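Local coordinates for protein putative dehydrogenase (Pseudomonas fluorescens, PDB 6UUG) that oxidises methanesulfinate as the flavin-dependent monooxygenase MsuC of bacterial sulfur assimilation, built on an acyl-CoA dehydrogenase-like scaffold, at residues Thr148-Lys153 / Gly163-Cys168. Residues are numbered along the deposited sequence; the frame is centred on the assembly and turned at random.
Sequences TRTVVK and GKKSFC
R149 lies along the backbone of 164-166, its guanidinium set with one face over the CB of K164, which is 3.7 Å from NH1 and offset toward the rim. The contact belongs to the small beta domain of the acyl-CoA dehydrogenase fold, where strand 151-154 pairs antiparallel with 159-162; the chain then turns a corner at G163 and, without reversing, carries on beside the residues that lead into strand 151-154. Arginine suits this surface position because its long chain, bent at chi3 (-62°), can follow the neighbouring backbone. S166 N packs at the guanidinium's edge, 3.7 Å from NH2, while a salt bridge from NH2 to D147 holds the charge. The same carboxylate oxygen, OD2, takes a hydrogen bond from S166 OG, so one acid ties both segments together. K164 sends its amine away to T222 and leaves only CB against the arginine. At the corner, G163 has backbone angles (140°/-167°) that call for glycine, and with no CB it can lie close against R149 O and T150 CA; its CA makes a C-H...O contact of 3.5 Å with R149 O. K165 lends a long alkyl chain that crosses buried T150 at about a right angle, its CG tight against OG1 at 3.0 Å. Threonine brings a hydroxyl to a backbone carbonyl here: with OG1 beside its own backbone N, it gives a weak hydrogen bond to K164 O, 3.0 Å from OG1.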
loop_
_atom_site.group_PDB
_atom_site.type_symbol
_atom_site.label_atom_id
_atom_site.label_comp_id
_atom_site.label_asym_id
_atom_site.label_seq_id
_atom_site.Cartn_x
_atom_site.Cartn_y
_atom_site.Cartn_z
ATOM N N THR A 148 -5.098 1.499 37.636
ATOM C CA THR A 148 -4.975 2.134 38.938
ATOM C C THR A 148 -5.891 1.511 39.992
ATOM O O THR A 148 -6.164 2.149 41.015
ATOM C CB THR A 148 -5.251 3.635 38.813
ATOM O OG1 THR A 148 -6.580 3.832 38.318
ATOM C CG2 THR A 148 -4.261 4.280 37.851
ATOM N N ARG A 149 -6.356 0.276 39.772
ATOM C CA ARG A 149 -7.234 -0.392 40.729
ATOM C C ARG A 149 -6.502 -0.912 41.960
ATOM O O ARG A 149 -7.153 -1.220 42.964
ATOM C CB ARG A 149 -7.969 -1.555 40.061
ATOM C CG ARG A 149 -9.068 -1.144 39.096
ATOM C CD ARG A 149 -9.736 -2.374 38.498
ATOM N NE ARG A 149 -8.790 -3.184 37.736
ATOM C CZ ARG A 149 -9.015 -4.438 37.354
ATOM N NH1 ARG A 149 -10.157 -5.037 37.668
ATOM N NH2 ARG A 149 -8.090 -5.096 36.666
ATOM N N THR A 150 -5.180 -1.042 41.915
ATOM C CA THR A 150 -4.406 -1.460 43.075
ATOM C C THR A 150 -3.844 -0.228 43.773
ATOM O O THR A 150 -3.187 0.602 43.138
ATOM C CB THR A 150 -3.278 -2.410 42.672
ATOM O OG1 THR A 150 -3.848 -3.604 42.126
ATOM C CG2 THR A 150 -2.440 -2.785 43.882
ATOM N N VAL A 151 -4.122 -0.102 45.072
ATOM C CA VAL A 151 -3.681 1.042 45.858
ATOM C C VAL A 151 -2.835 0.540 47.020
ATOM O O VAL A 151 -2.956 -0.604 47.472
ATOM C CB VAL A 151 -4.857 1.901 46.381
ATOM C CG1 VAL A 151 -5.812 2.268 45.252
ATOM C CG2 VAL A 151 -5.589 1.177 47.492
ATOM N N VAL A 152 -1.958 1.413 47.502
ATOM C CA VAL A 152 -1.062 1.091 48.605
ATOM C C VAL A 152 -1.446 1.949 49.802
ATOM O O VAL A 152 -1.629 3.165 49.672
ATOM C CB VAL A 152 0.415 1.293 48.215
ATOM C CG1 VAL A 152 0.576 2.530 47.347
ATOM C CG2 VAL A 152 1.298 1.379 49.466
ATOM N N LYS A 153 -1.592 1.306 50.960
ATOM C CA LYS A 153 -1.823 1.982 52.228
ATOM C C LYS A 153 -0.567 1.889 53.083
ATOM O O LYS A 153 0.101 0.849 53.109
ATOM C CB LYS A 153 -3.004 1.365 52.981
ATOM C CG LYS A 153 -4.319 1.382 52.217
ATOM C CD LYS A 153 -4.813 2.798 51.985
ATOM C CE LYS A 153 -6.123 2.793 51.218
ATOM N NZ LYS A 153 -7.136 1.929 51.882
ATOM N N GLY A 163 -6.187 -4.525 45.863
ATOM C CA GLY A 163 -6.928 -4.217 44.661
ATOM C C GLY A 163 -6.728 -5.298 43.625
ATOM O O GLY A 163 -6.215 -6.379 43.910
ATOM N N LYS A 164 -7.144 -5.004 42.399
ATOM C CA LYS A 164 -7.056 -5.964 41.310
ATOM C C LYS A 164 -6.144 -5.431 40.213
ATOM O O LYS A 164 -5.935 -4.220 40.092
ATOM C CB LYS A 164 -8.448 -6.285 40.748
ATOM C CG LYS A 164 -9.347 -6.983 41.757
ATOM C CD LYS A 164 -10.709 -7.314 41.176
ATOM C CE LYS A 164 -11.558 -8.075 42.188
ATOM N NZ LYS A 164 -10.921 -9.360 42.607
ATOM N N LYS A 165 -5.578 -6.356 39.435
ATOM C CA LYS A 165 -4.699 -6.014 38.326
ATOM C C LYS A 165 -4.943 -6.979 37.179
ATOM O O LYS A 165 -5.321 -8.135 37.387
ATOM C CB LYS A 165 -3.211 -6.054 38.724
ATOM C CG LYS A 165 -2.781 -4.934 39.650
ATOM C CD LYS A 165 -1.266 -4.774 39.721
ATOM C CE LYS A 165 -0.868 -3.361 39.311
ATOM N NZ LYS A 165 -1.372 -3.018 37.943
ATOM N N SER A 166 -4.724 -6.493 35.961
ATOM C CA SER A 166 -4.836 -7.303 34.758
ATOM C C SER A 166 -3.556 -7.159 33.943
ATOM O O SER A 166 -2.681 -6.345 34.260
ATOM C CB SER A 166 -6.060 -6.900 33.926
ATOM O OG SER A 166 -5.992 -5.532 33.568
ATOM N N PHE A 167 -3.455 -7.969 32.884
ATOM C CA PHE A 167 -2.277 -8.005 32.014
ATOM C C PHE A 167 -1.024 -8.360 32.815
ATOM O O PHE A 167 -0.006 -7.663 32.770
ATOM C CB PHE A 167 -2.098 -6.682 31.262
ATOM N N CYS A 168 -1.107 -9.460 33.554
ATOM C CA CYS A 168 -0.023 -9.889 34.441
ATOM C C CYS A 168 0.867 -10.926 33.755
ATOM O O CYS A 168 0.986 -12.073 34.192
ATOM C CB CYS A 168 -0.600 -10.426 35.745
ATOM S SG CYS A 168 -1.384 -9.150 36.748
#